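Uncharacterized protein (Eubacterium siraeum, PDB 4OBM) is of unknown function but belongs to the LytR-CpsA-Psr family, whose better-known members act in attaching glycopolymers to the bacterial cell wall. Local coordinates at residues F16-Y22 with K212-Y218; Y22-M28 with M42-A48; S174-D178 with S225-F230. All blocks are in the same frame, centred on the assembly; numbering follows the deposited sequence.

Contact 1: F16-Y22 with K212-Y218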
loop_
_atom_site.group_PDB
_atom_site.type_symbol
_atom_site.label_atom_id
_atom_site.label_comp_id
_atom_site.label_asym_id
_atom_site.label_seq_id
_atom_site.Cartn_x
_atom_site.Cartn_y
_atom_site.Cartn_z
ATOM N N PHE A 16 -7.105 -23.195 13.436
ATOM C CA PHE A 16 -7.459 -22.037 12.618
ATOM C C PHE A 16 -6.583 -21.910 11.381
ATOM O O PHE A 16 -5.351 -21.979 11.463
ATOM C CB PHE A 16 -7.403 -20.737 13.445
ATOM C CG PHE A 16 -7.690 -19.458 12.688
ATOM C CD1 PHE A 16 -8.963 -19.191 12.193
ATOM C CD2 PHE A 16 -6.695 -18.503 12.503
ATOM C CE1 PHE A 16 -9.226 -18.008 11.496
ATOM C CE2 PHE A 16 -6.962 -17.312 11.813
ATOM C CZ PHE A 16 -8.225 -17.072 11.316
ATOM N N THR A 17 -7.245 -21.751 10.229
ATOM C CA THR A 17 -6.636 -21.512 8.926
ATOM C C THR A 17 -7.579 -20.530 8.200
ATOM O O THR A 17 -8.699 -20.914 7.846
ATOM C CB THR A 17 -6.321 -22.815 8.160
ATOM O OG1 THR A 17 -5.512 -23.659 8.983
ATOM C CG2 THR A 17 -5.580 -22.554 6.851
ATOM N N PRO A 18 -7.158 -19.247 8.059
ATOM C CA PRO A 18 -8.018 -18.228 7.413
ATOM C C PRO A 18 -8.465 -18.555 5.991
ATOM O O PRO A 18 -7.649 -18.936 5.154
ATOM C CB PRO A 18 -7.141 -16.966 7.373
ATOM C CG PRO A 18 -6.056 -17.208 8.306
ATOM C CD PRO A 18 -5.878 -18.678 8.498
ATOM N N ASP A 19 -9.760 -18.351 5.717
ATOM C CA ASP A 19 -10.351 -18.548 4.393
ATOM C C ASP A 19 -10.499 -17.180 3.668
ATOM O O ASP A 19 -10.042 -16.157 4.192
ATOM C CB ASP A 19 -11.696 -19.320 4.472
ATOM C CG ASP A 19 -12.643 -18.961 5.613
ATOM O OD1 ASP A 19 -12.760 -17.764 5.936
ATOM O OD2 ASP A 19 -13.308 -19.877 6.139
ATOM N N SER A 20 -11.114 -17.175 2.460
ATOM C CA SER A 20 -11.304 -15.986 1.616
ATOM C C SER A 20 -12.172 -14.883 2.266
ATOM O O SER A 20 -12.149 -13.758 1.776
ATOM C CB SER A 20 -11.913 -16.375 0.271
ATOM O OG SER A 20 -13.282 -16.736 0.373
ATOM N N THR A 21 -12.935 -15.199 3.345
ATOM C CA THR A 21 -13.795 -14.229 4.044
ATOM C C THR A 21 -12.934 -13.192 4.786
ATOM O O THR A 21 -13.408 -12.093 5.092
ATOM C CB THR A 21 -14.778 -14.942 5.000
ATOM O OG1 THR A 21 -14.058 -15.606 6.040
ATOM C CG2 THR A 21 -15.692 -15.931 4.284
ATOM N N TYR A 22 -11.659 -13.537 5.028
ATOM C CA TYR A 22 -10.676 -12.696 5.704
ATOM C C TYR A 22 -9.926 -11.764 4.736
ATOM O O TYR A 22 -9.147 -10.925 5.192
ATOM C CB TYR A 22 -9.675 -13.568 6.471
ATOM C CG TYR A 22 -10.261 -14.165 7.729
ATOM C CD1 TYR A 22 -10.337 -13.424 8.906
ATOM C CD2 TYR A 22 -10.730 -15.478 7.749
ATOM C CE1 TYR A 22 -10.864 -13.973 10.072
ATOM C CE2 TYR A 22 -11.271 -16.033 8.906
ATOM C CZ TYR A 22 -11.338 -15.277 10.066
ATOM O OH TYR A 22 -11.854 -15.833 11.214
ATOM N N LYS A 212 -10.360 -8.968 11.416
ATOM C CA LYS A 212 -9.262 -9.384 10.526
ATOM C C LYS A 212 -7.963 -9.755 11.225
ATOM O O LYS A 212 -7.254 -10.611 10.702
ATOM C CB LYS A 212 -8.960 -8.280 9.483
ATOM C CG LYS A 212 -10.138 -7.916 8.568
ATOM C CD LYS A 212 -10.475 -8.970 7.508
ATOM C CE LYS A 212 -11.963 -9.175 7.387
ATOM N NZ LYS A 212 -12.425 -9.150 5.978
ATOM N N VAL A 213 -7.642 -9.133 12.381
ATOM C CA VAL A 213 -6.398 -9.368 13.146
ATOM C C VAL A 213 -6.047 -10.892 13.307
ATOM O O VAL A 213 -4.877 -11.239 13.168
ATOM C CB VAL A 213 -6.368 -8.626 14.511
ATOM C CG1 VAL A 213 -7.462 -9.112 15.478
ATOM C CG2 VAL A 213 -4.986 -8.707 15.144
ATOM N N LYS A 214 -7.036 -11.782 13.532
ATOM C CA LYS A 214 -6.758 -13.226 13.665
ATOM C C LYS A 214 -6.073 -13.763 12.414
ATOM O O LYS A 214 -5.077 -14.461 12.549
ATOM C CB LYS A 214 -8.018 -14.050 13.978
ATOM C CG LYS A 214 -8.443 -13.954 15.436
ATOM C CD LYS A 214 -9.564 -14.926 15.776
ATOM C CE LYS A 214 -10.380 -14.468 16.962
ATOM N NZ LYS A 214 -9.592 -14.450 18.223
ATOM N N ALA A 215 -6.571 -13.407 11.216
ATOM C CA ALA A 215 -5.957 -13.813 9.936
ATOM C C ALA A 215 -4.594 -13.138 9.717
ATOM O O ALA A 215 -3.672 -13.794 9.238
ATOM C CB ALA A 215 -6.877 -13.477 8.777
ATOM N N ILE A 216 -4.478 -11.818 10.048
ATOM C CA ILE A 216 -3.233 -11.052 9.914
ATOM C C ILE A 216 -2.134 -11.729 10.760
ATOM O O ILE A 216 -1.106 -12.104 10.204
ATOM C CB ILE A 216 -3.423 -9.546 10.276
ATOM C CG1 ILE A 216 -4.462 -8.869 9.361
ATOM C CG2 ILE A 216 -2.081 -8.794 10.240
ATOM C CD1 ILE A 216 -4.986 -7.483 9.846
ATOM N N VAL A 217 -2.372 -11.943 12.068
ATOM C CA VAL A 217 -1.408 -12.566 12.983
ATOM C C VAL A 217 -1.066 -13.977 12.488
ATOM O O VAL A 217 0.119 -14.326 12.481
ATOM C CB VAL A 217 -1.898 -12.554 14.450
ATOM C CG1 VAL A 217 -0.977 -13.363 15.372
ATOM C CG2 VAL A 217 -2.045 -11.122 14.965
ATOM N N TYR A 218 -2.070 -14.747 12.000
ATOM C CA TYR A 218 -1.836 -16.069 11.446
ATOM C C TYR A 218 -0.809 -16.004 10.328
ATOM O O TYR A 218 0.157 -16.759 10.373
ATOM C CB TYR A 218 -3.132 -16.733 10.928
ATOM C CG TYR A 218 -2.883 -18.046 10.205
ATOM C CD1 TYR A 218 -2.503 -18.069 8.867
ATOM C CD2 TYR A 218 -3.030 -19.263 10.857
ATOM C CE1 TYR A 218 -2.213 -19.266 8.215
ATOM C CE2 TYR A 218 -2.760 -20.469 10.210
ATOM C CZ TYR A 218 -2.364 -20.466 8.884
ATOM O OH TYR A 218 -2.124 -21.643 8.223
#

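Contact 2: Y22-M28 with M42-A48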
loop_
_atom_site.group_PDB
_atom_site.type_symbol
_atom_site.label_atom_id
_atom_site.label_comp_id
_atom_site.label_asym_id
_atom_site.label_seq_id
_atom_site.Cartn_x
_atom_site.Cartn_y
_atom_site.Cartn_z
ATOM N N TYR A 22 -11.659 -13.537 5.028
ATOM C CA TYR A 22 -10.676 -12.696 5.704
ATOM C C TYR A 22 -9.926 -11.764 4.736
ATOM O O TYR A 22 -9.147 -10.925 5.192
ATOM C CB TYR A 22 -9.675 -13.568 6.471
ATOM C CG TYR A 22 -10.261 -14.165 7.729
ATOM C CD1 TYR A 22 -10.337 -13.424 8.906
ATOM C CD2 TYR A 22 -10.730 -15.478 7.749
ATOM C CE1 TYR A 22 -10.864 -13.973 10.072
ATOM C CE2 TYR A 22 -11.271 -16.033 8.906
ATOM C CZ TYR A 22 -11.338 -15.277 10.066
ATOM O OH TYR A 22 -11.854 -15.833 11.214
ATOM N N ASP A 23 -10.151 -11.911 3.419
ATOM C CA ASP A 23 -9.501 -11.061 2.406
ATOM C C ASP A 23 -9.967 -9.598 2.533
ATOM O O ASP A 23 -11.145 -9.343 2.792
ATOM C CB ASP A 23 -9.799 -11.558 0.974
ATOM C CG ASP A 23 -9.235 -12.903 0.551
ATOM O OD1 ASP A 23 -8.595 -13.573 1.389
ATOM O OD2 ASP A 23 -9.442 -13.288 -0.623
ATOM N N PHE A 24 -9.054 -8.651 2.353
ATOM C CA PHE A 24 -9.434 -7.245 2.410
ATOM C C PHE A 24 -8.490 -6.378 1.590
ATOM O O PHE A 24 -7.341 -6.761 1.327
ATOM C CB PHE A 24 -9.508 -6.738 3.862
ATOM C CG PHE A 24 -8.190 -6.625 4.600
ATOM C CD1 PHE A 24 -7.709 -7.684 5.364
ATOM C CD2 PHE A 24 -7.461 -5.439 4.578
ATOM C CE1 PHE A 24 -6.506 -7.564 6.072
ATOM C CE2 PHE A 24 -6.256 -5.331 5.272
ATOM C CZ PHE A 24 -5.792 -6.388 6.021
ATOM N N SER A 25 -8.979 -5.197 1.213
ATOM C CA SER A 25 -8.199 -4.173 0.536
ATOM C C SER A 25 -8.358 -2.848 1.257
ATOM O O SER A 25 -9.411 -2.578 1.840
ATOM C CB SER A 25 -8.590 -4.041 -0.927
ATOM O OG SER A 25 -7.994 -5.065 -1.705
ATOM N N VAL A 26 -7.269 -2.059 1.270
ATOM C CA VAL A 26 -7.162 -0.729 1.878
ATOM C C VAL A 26 -6.435 0.173 0.907
ATOM O O VAL A 26 -5.339 -0.166 0.435
ATOM C CB VAL A 26 -6.447 -0.721 3.269
ATOM C CG1 VAL A 26 -6.320 0.707 3.838
ATOM C CG2 VAL A 26 -7.135 -1.648 4.275
ATOM N N LEU A 27 -7.029 1.328 0.613
ATOM C CA LEU A 27 -6.375 2.331 -0.199
ATOM C C LEU A 27 -5.550 3.197 0.724
ATOM O O LEU A 27 -6.086 3.771 1.657
ATOM C CB LEU A 27 -7.372 3.178 -1.008
ATOM C CG LEU A 27 -6.775 4.401 -1.718
ATOM C CD1 LEU A 27 -5.851 3.986 -2.847
ATOM C CD2 LEU A 27 -7.873 5.317 -2.217
HETATM N N MSE A 28 -4.238 3.285 0.470
HETATM C CA MSE A 28 -3.363 4.109 1.287
HETATM C C MSE A 28 -2.850 5.236 0.459
HETATM O O MSE A 28 -2.502 5.038 -0.710
HETATM C CB MSE A 28 -2.247 3.280 1.885
HETATM C CG MSE A 28 -2.779 2.309 2.937
HETATM SE SE MSE A 28 -1.457 1.179 3.684
HETATM C CE MSE A 28 -0.345 0.669 2.111
HETATM N N MSE A 42 -1.576 3.979 -3.155
HETATM C CA MSE A 42 -1.208 2.567 -3.119
HETATM C C MSE A 42 -2.299 1.770 -2.453
HETATM O O MSE A 42 -2.770 2.156 -1.391
HETATM C CB MSE A 42 0.135 2.373 -2.368
HETATM C CG MSE A 42 0.634 0.907 -2.329
HETATM SE SE MSE A 42 2.294 0.674 -1.355
HETATM C CE MSE A 42 3.431 1.367 -2.660
ATOM N N THR A 43 -2.726 0.677 -3.093
ATOM C CA THR A 43 -3.668 -0.258 -2.481
ATOM C C THR A 43 -2.849 -1.390 -1.842
ATOM O O THR A 43 -1.716 -1.650 -2.254
ATOM C CB THR A 43 -4.713 -0.792 -3.464
ATOM O OG1 THR A 43 -4.049 -1.417 -4.548
ATOM C CG2 THR A 43 -5.700 0.296 -3.961
ATOM N N ILE A 44 -3.392 -1.994 -0.784
ATOM C CA ILE A 44 -2.808 -3.136 -0.098
ATOM C C ILE A 44 -3.923 -4.143 0.001
ATOM O O ILE A 44 -4.964 -3.848 0.589
ATOM C CB ILE A 44 -2.085 -2.826 1.244
ATOM C CG1 ILE A 44 -1.407 -4.091 1.823
ATOM C CG2 ILE A 44 -2.956 -2.064 2.267
ATOM C CD1 ILE A 44 -0.422 -3.856 2.944
ATOM N N THR A 45 -3.744 -5.287 -0.662
ATOM C CA THR A 45 -4.724 -6.370 -0.706
ATOM C C THR A 45 -4.170 -7.598 -0.010
ATOM O O THR A 45 -3.171 -8.177 -0.458
ATOM C CB THR A 45 -5.120 -6.703 -2.158
ATOM O OG1 THR A 45 -5.631 -5.534 -2.789
ATOM C CG2 THR A 45 -6.163 -7.836 -2.252
ATOM N N TYR A 46 -4.842 -8.007 1.074
ATOM C CA TYR A 46 -4.500 -9.215 1.810
ATOM C C TYR A 46 -5.232 -10.403 1.196
ATOM O O TYR A 46 -6.469 -10.405 1.129
ATOM C CB TYR A 46 -4.858 -9.060 3.299
ATOM C CG TYR A 46 -4.728 -10.330 4.118
ATOM C CD1 TYR A 46 -3.511 -11.002 4.218
ATOM C CD2 TYR A 46 -5.824 -10.863 4.794
ATOM C CE1 TYR A 46 -3.387 -12.166 4.972
ATOM C CE2 TYR A 46 -5.709 -12.022 5.559
ATOM C CZ TYR A 46 -4.483 -12.659 5.659
ATOM O OH TYR A 46 -4.372 -13.810 6.398
ATOM N N ILE A 47 -4.469 -11.387 0.707
ATOM C CA ILE A 47 -5.032 -12.632 0.161
ATOM C C ILE A 47 -4.720 -13.720 1.195
ATOM O O ILE A 47 -3.593 -14.208 1.243
ATOM C CB ILE A 47 -4.545 -12.994 -1.268
ATOM C CG1 ILE A 47 -4.404 -11.755 -2.195
ATOM C CG2 ILE A 47 -5.389 -14.144 -1.876
ATOM C CD1 ILE A 47 -5.639 -11.270 -2.953
ATOM N N ALA A 48 -5.703 -14.042 2.052
ATOM C CA ALA A 48 -5.572 -15.005 3.142
ATOM C C ALA A 48 -5.149 -16.395 2.670
ATOM O O ALA A 48 -4.330 -17.015 3.344
ATOM C CB ALA A 48 -6.868 -15.102 3.926
#

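Contact 3: S174-D178 with S225-F230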
loop_
_atom_site.group_PDB
_atom_site.type_symbol
_atom_site.label_atom_id
_atom_site.label_comp_id
_atom_site.label_asym_id
_atom_site.label_seq_id
_atom_site.Cartn_x
_atom_site.Cartn_y
_atom_site.Cartn_z
ATOM N N SER A 174 7.294 -3.033 0.765
ATOM C CA SER A 174 7.333 -4.502 0.857
ATOM C C SER A 174 8.375 -4.939 1.881
ATOM O O SER A 174 8.113 -5.798 2.727
ATOM C CB SER A 174 7.656 -5.119 -0.498
ATOM O OG SER A 174 6.504 -5.192 -1.316
ATOM N N SER A 175 9.558 -4.308 1.808
ATOM C CA SER A 175 10.687 -4.556 2.700
ATOM C C SER A 175 10.330 -4.177 4.141
ATOM O O SER A 175 10.636 -4.936 5.051
ATOM C CB SER A 175 11.911 -3.783 2.223
ATOM O OG SER A 175 12.379 -4.261 0.975
ATOM N N PHE A 176 9.652 -3.039 4.333
ATOM C CA PHE A 176 9.175 -2.539 5.638
ATOM C C PHE A 176 8.192 -3.525 6.307
ATOM O O PHE A 176 8.292 -3.756 7.512
ATOM C CB PHE A 176 8.513 -1.144 5.468
ATOM C CG PHE A 176 7.821 -0.611 6.703
ATOM C CD1 PHE A 176 8.556 -0.211 7.818
ATOM C CD2 PHE A 176 6.434 -0.515 6.755
ATOM C CE1 PHE A 176 7.911 0.258 8.970
ATOM C CE2 PHE A 176 5.794 -0.058 7.910
ATOM C CZ PHE A 176 6.537 0.336 9.005
ATOM N N ILE A 177 7.264 -4.111 5.517
ATOM C CA ILE A 177 6.267 -5.070 6.000
ATOM C C ILE A 177 6.942 -6.408 6.360
ATOM O O ILE A 177 6.635 -6.977 7.400
ATOM C CB ILE A 177 5.090 -5.259 4.996
ATOM C CG1 ILE A 177 4.231 -3.963 4.899
ATOM C CG2 ILE A 177 4.206 -6.474 5.383
ATOM C CD1 ILE A 177 3.344 -3.835 3.630
ATOM N N ASP A 178 7.836 -6.906 5.496
ATOM C CA ASP A 178 8.553 -8.169 5.706
ATOM C C ASP A 178 9.519 -8.129 6.883
ATOM O O ASP A 178 9.587 -9.101 7.638
ATOM C CB ASP A 178 9.334 -8.552 4.446
ATOM C CG ASP A 178 8.470 -8.990 3.288
ATOM O OD1 ASP A 178 7.255 -9.228 3.507
ATOM O OD2 ASP A 178 9.017 -9.158 2.180
ATOM N N SER A 225 9.967 -15.691 4.681
ATOM C CA SER A 225 10.920 -14.591 4.558
ATOM C C SER A 225 10.187 -13.372 4.025
ATOM O O SER A 225 10.606 -12.234 4.262
ATOM C CB SER A 225 12.073 -14.974 3.638
ATOM O OG SER A 225 12.816 -16.024 4.229
ATOM N N SER A 226 9.067 -13.619 3.310
ATOM C CA SER A 226 8.247 -12.559 2.739
ATOM C C SER A 226 6.748 -12.875 2.767
ATOM O O SER A 226 6.320 -13.993 2.455
ATOM C CB SER A 226 8.678 -12.269 1.309
ATOM O OG SER A 226 8.013 -11.129 0.796
ATOM N N VAL A 227 5.957 -11.850 3.114
ATOM C CA VAL A 227 4.495 -11.892 3.116
ATOM C C VAL A 227 3.986 -10.829 2.115
ATOM O O VAL A 227 2.821 -10.436 2.148
ATOM C CB VAL A 227 3.874 -11.721 4.534
ATOM C CG1 VAL A 227 4.222 -12.909 5.432
ATOM C CG2 VAL A 227 4.277 -10.386 5.170
ATOM N N THR A 228 4.866 -10.364 1.227
ATOM C CA THR A 228 4.453 -9.333 0.278
ATOM C C THR A 228 4.730 -9.712 -1.174
ATOM O O THR A 228 5.497 -10.626 -1.485
ATOM C CB THR A 228 5.069 -7.952 0.619
ATOM O OG1 THR A 228 6.484 -8.042 0.785
ATOM C CG2 THR A 228 4.450 -7.335 1.843
ATOM N N ASP A 229 4.029 -8.993 -2.048
ATOM C CA ASP A 229 4.063 -9.019 -3.491
ATOM C C ASP A 229 3.578 -7.671 -3.981
ATOM O O ASP A 229 2.974 -6.916 -3.222
ATOM C CB ASP A 229 3.193 -10.155 -4.045
ATOM C CG ASP A 229 3.917 -11.475 -4.125
ATOM O OD1 ASP A 229 4.695 -11.664 -5.088
ATOM O OD2 ASP A 229 3.706 -12.325 -3.228
ATOM N N PHE A 230 3.862 -7.351 -5.236
ATOM C CA PHE A 230 3.396 -6.117 -5.830
ATOM C C PHE A 230 3.231 -6.278 -7.319
ATOM O O PHE A 230 3.930 -7.068 -7.951
ATOM C CB PHE A 230 4.309 -4.909 -5.492
ATOM C CG PHE A 230 5.684 -4.879 -6.113
ATOM C CD1 PHE A 230 5.866 -4.424 -7.413
ATOM C CD2 PHE A 230 6.807 -5.209 -5.367
ATOM C CE1 PHE A 230 7.146 -4.369 -7.983
ATOM C CE2 PHE A 230 8.086 -5.159 -5.933
ATOM C CZ PHE A 230 8.251 -4.735 -7.237
#

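Contact 1: F16-Y22 with K212-Y218
The loop 16-22 runs alongside helix 213-220, with the CA atoms of Pro-18 and Ala-215 5.5 Å apart. A short 3-10 turn at 20-22 closes the loop beside Lys-212. Pro-18 points its CD at the face of the Tyr-218 ring: Pro-18 CD sits 3.5 Å from the centroid and 13° off the normal, a CH-pi contact. CG of Tyr-218 is anti to the backbone N (chi1 174°), and this turns the ring toward the loop, with one face to the proline. Phe-16 and Tyr-218 have nearly perpendicular rings, but their approach is oblique. CE2 of Phe-16 also reaches Lys-214 O at 3.5 Å. Ala-215 CB touches both Pro-18 CB and the Tyr-22 ring, with Tyr-22 CD1 at 3.5 Å. At the other end the bent Lys-212 chain passes Tyr-22 O with CD. Lys-212 NZ then donates to Thr-21 O at 3.2 Å, in the carbonyl plane and on a lone pair. A weak bond to Asp-23 O gives the same ammonium a second backbone acceptor. The loop is therefore held on the helix mainly by apolar and CH-pi packing, with one lysine bonding to backbone carbonyls at its end.

Contact 2: Y22-M28 with M42-A48
Asp-23 has CG anti to its carbonyl carbon (chi1 -66°), which carries the carboxylate across to the end of the partner strand. Phe-24 has CG between its backbone N and carbonyl carbon (chi1 69°), and its ring lies beside Tyr-46. The short strand axes run antiparallel, 4.6 Å apart at their closest.

OD1 of Asp-23 accepts from Ala-48 N at 3.0 Å. The N-H comes from above the carboxylate plane, 43° out of it. With an alanine here the carboxylate is gone, and the Ala-48 N-H would probably be left without this acceptor and the end of the strand pair less firmly tied.

Phe-24, Val-26 and Met-28 form hydrogen-bonded pairs with Tyr-46, Ile-44 and Met-42, the bond from Phe-24 N to Tyr-46 O being weak. On their face of the sheet, CB of Tyr-46 stands over the Phe-24 ring, 3.9 Å from its centroid, a CH-pi contact. The two rings meet obliquely. Tyr-46 OH bonds to Thr-219, while its ring stacks on Phe-53 of the next strand. Farther along, the selenomethionine Met-28 bends at its end and lays CE 3.8 Å from Ile-44 CG2. Val-26 CB meets Ile-44 CG2 at 3.9 Å.

Ser-25 and Thr-45 form a non-hydrogen-bonded pair on the other face. Ser-25 OG and Thr-45 OG1, both on buried residues, share a 2.6 Å hydrogen bond, and either could be the donor. Leu-27 CD1 touches Thr-43 CG2 at 3.9 Å, and both side chains pack on helix 70-90.

Strand 24-30 also bonds to strand 94-100, and strand 40-47 to strand 52-58. The arrangement is a beta hairpin in the middle of a mixed sheet with helices on both faces, as in the alpha/beta core of the LytR-CpsA-Psr family.

Contact 3: S174-D178 with S225-F230
Hydrogen bonds to the carboxylate of Asp-178 carry most of this contact. Ser-226 OG donates to Asp-178 OD2 at 2.6 Å, on the syn side and 29° out of the carboxylate plane. Val-227 N donates to Asp-178 OD1 at 3.0 Å in a nearly straight bond (167°), from above that plane. Thr-228 OG1 lies 3.1 Å from both Asp-178 OD1 and Asp-178 OD2, and each bond would be weak. Its one proton could go to either oxygen, or to Ser-174 O. OG1 of Thr-228 stands between the backbone N and the carbonyl carbon (chi1 52°), which turns it to the aspartate. The two firmer bonds hold the carboxylate from both of its oxygens and should limit its rotation.

Apolar packing lies alongside. Ile-177 CG2 touches Thr-228 CG2 at 3.7 Å and Val-227 CG2 at 3.9 Å.

In looser contact, Ser-174 OG lies at the Phe-230 ring edge; it bonds to Ala-170 O.

Ser-226 OG also accepts from Thr-228 N at 3.3 Å. This is an ST turn, leading into the edge strand 228-230. That strand pairs with strand 52-58, so the contact packs helix 164-181 against the edge of the mixed sheet.

Contacts 1 and 2 share Tyr-22 and have centres 13 Å apart. They meet directly: Ala-215 O lies 2.9 Å from Tyr-46 OH, probably a hydrogen bond, and Lys-212 CD packs 3.7 Å from Phe-24 CD1. Helix 213-220 thus covers one end of the hairpin. Contact 3 reaches the same sheet at its edge strand. It touches contact 2 through Ile-44 CD1 and Ile-177 CD1, 3.8 Å apart. Contacts 1 and 3 do not touch; their nearest atoms are about 7 Å apart. Tetraethylene glycol is bound about 4 Å from the side chains of Lys-212 and Phe-24. Pentaethylene glycol is bound about 3 Å from the side chain of Met-28 and about 5 Å from that of Ile-177. Both are probably crystallisation additives.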